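Local coordinates for cell division GTPase FtsZ, diverged (Clostridium botulinum C, PDB 3V3T), which is a divergent, TubZ-like member of the tubulin/FtsZ superfamily of cytoskeletal proteins, at residues A[67-79]-A[105-118]. The protein carries 1 engineered substitution. Sequence-based numbering, arbitrary orientation.
Sequences AVGYAQTYYKQII and GITPPILGLAKQMY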
loop_
_atom_site.group_PDB
_atom_site.type_symbol
_atom_site.label_atom_id
_atom_site.label_comp_id
_atom_site.label_asym_id
_atom_site.label_seq_id
_atom_site.Cartn_x
_atom_site.Cartn_y
_atom_site.Cartn_z
ATOM N N ALA A 67 -0.360 10.825 19.796
ATOM C CA ALA A 67 -0.611 9.447 19.387
ATOM C C ALA A 67 0.462 8.529 19.964
ATOM O O ALA A 67 0.157 7.547 20.647
ATOM C CB ALA A 67 -0.644 9.342 17.862
ATOM N N VAL A 68 1.719 8.871 19.687
ATOM C CA VAL A 68 2.884 8.127 20.166
ATOM C C VAL A 68 2.904 7.932 21.692
ATOM O O VAL A 68 3.128 6.820 22.180
ATOM C CB VAL A 68 4.192 8.829 19.729
ATOM C CG1 VAL A 68 5.383 8.284 20.505
ATOM C CG2 VAL A 68 4.401 8.684 18.232
ATOM N N GLY A 69 2.675 9.012 22.435
ATOM C CA GLY A 69 2.726 8.979 23.888
ATOM C C GLY A 69 1.769 7.992 24.538
ATOM O O GLY A 69 2.121 7.331 25.520
ATOM N N TYR A 70 0.558 7.894 23.990
ATOM C CA TYR A 70 -0.469 6.991 24.515
ATOM C C TYR A 70 -0.194 5.531 24.155
ATOM O O TYR A 70 -0.541 4.616 24.909
ATOM C CB TYR A 70 -1.860 7.388 23.996
ATOM C CG TYR A 70 -2.320 8.755 24.440
ATOM C CD1 TYR A 70 -1.965 9.252 25.688
ATOM C CD2 TYR A 70 -3.098 9.554 23.609
ATOM C CE1 TYR A 70 -2.374 10.505 26.101
ATOM C CE2 TYR A 70 -3.513 10.812 24.013
ATOM C CZ TYR A 70 -3.149 11.283 25.263
ATOM O OH TYR A 70 -3.555 12.532 25.678
ATOM N N ALA A 71 0.433 5.317 23.004
ATOM C CA ALA A 71 0.562 3.977 22.448
ATOM C C ALA A 71 1.845 3.248 22.836
ATOM O O ALA A 71 1.889 2.021 22.805
ATOM C CB ALA A 71 0.422 4.027 20.926
ATOM N N GLN A 72 2.886 3.998 23.188
ATOM C CA GLN A 72 4.198 3.406 23.454
ATOM C C GLN A 72 4.134 2.164 24.341
ATOM O O GLN A 72 4.637 1.104 23.969
ATOM C CB GLN A 72 5.149 4.440 24.059
ATOM C CG GLN A 72 5.663 5.457 23.053
ATOM C CD GLN A 72 6.401 6.608 23.712
ATOM O OE1 GLN A 72 6.197 6.901 24.893
ATOM N NE2 GLN A 72 7.266 7.266 22.950
ATOM N N THR A 73 3.507 2.291 25.503
ATOM C CA THR A 73 3.412 1.167 26.429
ATOM C C THR A 73 2.613 -0.006 25.856
ATOM O O THR A 73 2.671 -1.115 26.380
ATOM C CB THR A 73 2.809 1.596 27.788
ATOM O OG1 THR A 73 1.582 2.304 27.574
ATOM C CG2 THR A 73 3.771 2.496 28.532
ATOM N N TYR A 74 1.888 0.239 24.768
ATOM C CA TYR A 74 0.978 -0.760 24.202
ATOM C C TYR A 74 1.435 -1.392 22.877
ATOM O O TYR A 74 0.725 -2.227 22.313
ATOM C CB TYR A 74 -0.428 -0.161 24.030
ATOM C CG TYR A 74 -1.119 0.194 25.334
ATOM C CD1 TYR A 74 -1.946 -0.722 25.977
ATOM C CD2 TYR A 74 -0.949 1.443 25.920
ATOM C CE1 TYR A 74 -2.579 -0.408 27.166
ATOM C CE2 TYR A 74 -1.577 1.765 27.113
ATOM C CZ TYR A 74 -2.390 0.835 27.728
ATOM O OH TYR A 74 -3.020 1.142 28.911
ATOM N N TYR A 75 2.605 -1.006 22.372
ATOM C CA TYR A 75 3.069 -1.546 21.088
ATOM C C TYR A 75 3.050 -3.072 21.078
ATOM O O TYR A 75 2.680 -3.690 20.084
ATOM C CB TYR A 75 4.476 -1.050 20.741
ATOM C CG TYR A 75 4.548 0.415 20.379
ATOM C CD1 TYR A 75 3.405 1.120 20.019
ATOM C CD2 TYR A 75 5.760 1.093 20.394
ATOM C CE1 TYR A 75 3.469 2.465 19.683
ATOM C CE2 TYR A 75 5.835 2.432 20.062
ATOM C CZ TYR A 75 4.687 3.111 19.704
ATOM O OH TYR A 75 4.767 4.443 19.375
ATOM N N LYS A 76 3.441 -3.668 22.195
ATOM C CA LYS A 76 3.544 -5.118 22.295
ATOM C C LYS A 76 2.188 -5.796 22.471
ATOM O O LYS A 76 1.982 -6.910 21.983
ATOM C CB LYS A 76 4.501 -5.515 23.423
ATOM C CG LYS A 76 5.942 -5.079 23.184
ATOM C CD LYS A 76 6.904 -5.699 24.188
ATOM C CE LYS A 76 7.137 -7.174 23.902
ATOM N NZ LYS A 76 8.041 -7.799 24.909
ATOM N N GLN A 77 1.267 -5.143 23.173
ATOM C CA GLN A 77 -0.100 -5.644 23.220
ATOM C C GLN A 77 -0.694 -5.604 21.813
ATOM O O GLN A 77 -1.342 -6.550 21.371
ATOM C CB GLN A 77 -0.967 -4.824 24.174
ATOM C CG GLN A 77 -0.673 -5.042 25.645
ATOM C CD GLN A 77 -1.914 -4.881 26.509
ATOM O OE1 GLN A 77 -3.035 -4.812 25.996
ATOM N NE2 GLN A 77 -1.721 -4.821 27.827
ATOM N N ILE A 78 -0.465 -4.506 21.107
ATOM C CA ILE A 78 -1.008 -4.362 19.769
ATOM C C ILE A 78 -0.530 -5.496 18.866
ATOM O O ILE A 78 -1.323 -6.169 18.207
ATOM C CB ILE A 78 -0.609 -3.016 19.144
ATOM C CG1 ILE A 78 -1.204 -1.855 19.953
ATOM C CG2 ILE A 78 -1.039 -2.963 17.670
ATOM C CD1 ILE A 78 -1.051 -0.498 19.280
ATOM N N ILE A 79 0.779 -5.697 18.843
ATOM C CA ILE A 79 1.369 -6.750 18.038
ATOM C C ILE A 79 0.797 -8.103 18.440
ATOM O O ILE A 79 0.502 -8.933 17.581
ATOM C CB ILE A 79 2.918 -6.727 18.134
ATOM C CG1 ILE A 79 3.466 -5.536 17.333
ATOM C CG2 ILE A 79 3.516 -8.018 17.617
ATOM C CD1 ILE A 79 4.878 -5.153 17.686
ATOM N N GLY A 105 2.594 8.558 13.463
ATOM C CA GLY A 105 3.420 8.398 14.645
ATOM C C GLY A 105 3.545 6.984 15.186
ATOM O O GLY A 105 4.565 6.611 15.747
ATOM N N ILE A 106 2.495 6.198 15.018
ATOM C CA ILE A 106 2.427 4.880 15.627
ATOM C C ILE A 106 2.840 3.773 14.668
ATOM O O ILE A 106 3.413 2.778 15.095
ATOM C CB ILE A 106 1.013 4.628 16.203
ATOM C CG1 ILE A 106 0.780 5.559 17.391
ATOM C CG2 ILE A 106 0.838 3.192 16.630
ATOM C CD1 ILE A 106 -0.672 5.651 17.824
ATOM N N THR A 107 2.584 3.950 13.369
ATOM C CA THR A 107 2.827 2.874 12.414
ATOM C C THR A 107 4.307 2.469 12.298
ATOM O O THR A 107 4.618 1.285 12.233
ATOM C CB THR A 107 2.322 3.221 11.004
ATOM O OG1 THR A 107 0.978 3.692 11.072
ATOM C CG2 THR A 107 2.379 1.993 10.091
ATOM N N PRO A 108 5.219 3.448 12.203
ATOM C CA PRO A 108 6.621 3.055 12.025
ATOM C C PRO A 108 7.166 2.219 13.198
ATOM O O PRO A 108 7.751 1.167 12.971
ATOM C CB PRO A 108 7.354 4.401 11.915
ATOM C CG PRO A 108 6.330 5.331 11.362
ATOM C CD PRO A 108 5.028 4.899 12.026
ATOM N N PRO A 109 6.958 2.664 14.442
ATOM C CA PRO A 109 7.499 1.829 15.517
ATOM C C PRO A 109 6.877 0.438 15.533
ATOM O O PRO A 109 7.603 -0.548 15.646
ATOM C CB PRO A 109 7.123 2.592 16.797
ATOM C CG PRO A 109 6.839 3.984 16.364
ATOM C CD PRO A 109 6.344 3.906 14.941
ATOM N N ILE A 110 5.557 0.349 15.421
ATOM C CA ILE A 110 4.906 -0.962 15.485
ATOM C C ILE A 110 5.377 -1.879 14.367
ATOM O O ILE A 110 5.653 -3.055 14.591
ATOM C CB ILE A 110 3.374 -0.864 15.484
ATOM C CG1 ILE A 110 2.903 -0.110 16.721
ATOM C CG2 ILE A 110 2.763 -2.235 15.548
ATOM C CD1 ILE A 110 1.432 -0.264 16.978
ATOM N N LEU A 111 5.501 -1.330 13.166
ATOM C CA LEU A 111 6.035 -2.092 12.040
ATOM C C LEU A 111 7.502 -2.495 12.289
ATOM O O LEU A 111 7.868 -3.655 12.131
ATOM C CB LEU A 111 5.873 -1.284 10.761
ATOM C CG LEU A 111 6.568 -1.606 9.445
ATOM C CD1 LEU A 111 6.459 -3.065 9.110
ATOM C CD2 LEU A 111 5.879 -0.769 8.380
ATOM N N GLY A 112 8.334 -1.549 12.709
ATOM C CA GLY A 112 9.721 -1.872 13.004
ATOM C C GLY A 112 9.848 -2.930 14.099
ATOM O O GLY A 112 10.675 -3.837 14.015
ATOM N N LEU A 113 9.021 -2.813 15.131
ATOM C CA LEU A 113 9.054 -3.738 16.247
ATOM C C LEU A 113 8.543 -5.129 15.868
ATOM O O LEU A 113 9.117 -6.142 16.292
ATOM C CB LEU A 113 8.265 -3.172 17.426
ATOM C CG LEU A 113 8.167 -4.065 18.658
ATOM C CD1 LEU A 113 9.548 -4.465 19.129
ATOM C CD2 LEU A 113 7.426 -3.339 19.762
ATOM N N ALA A 114 7.476 -5.182 15.069
ATOM C CA ALA A 114 6.923 -6.460 14.614
ATOM C C ALA A 114 7.897 -7.197 13.705
ATOM O O ALA A 114 8.061 -8.411 13.816
ATOM C CB ALA A 114 5.580 -6.253 13.893
ATOM N N LYS A 115 8.530 -6.465 12.794
ATOM C CA LYS A 115 9.525 -7.060 11.907
ATOM C C LYS A 115 10.625 -7.755 12.731
ATOM O O LYS A 115 11.045 -8.866 12.399
ATOM C CB LYS A 115 10.143 -5.996 11.002
ATOM C CG LYS A 115 10.784 -6.532 9.723
ATOM C CD LYS A 115 11.596 -5.444 8.986
ATOM C CE LYS A 115 12.923 -5.144 9.710
ATOM N NZ LYS A 115 13.914 -4.329 8.929
ATOM N N GLN A 116 11.097 -7.109 13.798
ATOM C CA GLN A 116 12.154 -7.716 14.606
ATOM C C GLN A 116 11.639 -8.940 15.352
ATOM O O GLN A 116 12.354 -9.931 15.496
ATOM C CB GLN A 116 12.783 -6.719 15.596
ATOM C CG GLN A 116 13.577 -5.579 14.958
ATOM C CD GLN A 116 14.578 -6.048 13.905
ATOM O OE1 GLN A 116 14.681 -5.454 12.825
ATOM N NE2 GLN A 116 15.324 -7.108 14.215
ATOM N N MET A 117 10.395 -8.873 15.823
ATOM C CA MET A 117 9.836 -9.952 16.640
ATOM C C MET A 117 9.405 -11.156 15.816
ATOM O O MET A 117 9.393 -12.274 16.313
ATOM C CB MET A 117 8.648 -9.455 17.463
ATOM C CG MET A 117 8.992 -8.428 18.532
ATOM S SD MET A 117 7.494 -7.774 19.289
ATOM C CE MET A 117 6.900 -9.222 20.167
ATOM N N TYR A 118 9.028 -10.924 14.562
ATOM C CA TYR A 118 8.572 -12.011 13.704
ATOM C C TYR A 118 9.289 -12.004 12.368
ATOM O O TYR A 118 8.695 -11.684 11.339
ATOM C CB TYR A 118 7.059 -11.938 13.522
ATOM C CG TYR A 118 6.359 -12.100 14.835
ATOM C CD1 TYR A 118 6.043 -13.362 15.316
ATOM C CD2 TYR A 118 6.059 -11.000 15.627
ATOM C CE1 TYR A 118 5.429 -13.527 16.543
ATOM C CE2 TYR A 118 5.447 -11.161 16.867
ATOM C CZ TYR A 118 5.134 -12.430 17.313
ATOM O OH TYR A 118 4.517 -12.613 18.530
#
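Tyr-75 sits as a knob among Ile-106, Pro-109, Ile-110 and Leu-113 of helix 105-117, crossing the first three side chains obliquely. Its CD1 lies 3.6 Å from Ile-110 CG1 and its CE2 3.5 Å from Pro-109 CB. Gln-72 CA covers one ring face from within the same segment. With CG beside the backbone N (chi1 -70°), the ring runs back along its own segment toward Val-68, and its hydroxyl reaches Pro-109 CG.

One turn on, Ile-79 is the second knob, seated among Ile-110, Leu-113, Ala-114 and Met-117. Its extended CG1 branch (chi2 162°) drives CD1 to 3.6 Å from Leu-113 CG, and CG2 passes alongside Tyr-118, 3.8 Å from CE2. Beside the knobs, Ile-110 CD1 comes within 3.4 Å of Ile-78 CD1, the two side chains meeting nearly at right angles.

At the other end the roles reverse: Ile-106 pushes CD1 between the methyls of Ala-67 and Ala-71, 3.7 Å from each CB. Beside it Val-68 CG2 presses on the Gly-105 carbonyl, where glycine permits a close approach.

Underneath, Ile-110 touches Phe-94 of strand 91-97, and Ile-78 packs on Tyr-52. The arrangement is apolar helix-helix packing in the Rossmann-like GTPase domain of the tubulin/FtsZ fold: helix 101-117 lies on parallel strands of the sheet, and the helices of 67-79 cover it and reach the end strand 51-53.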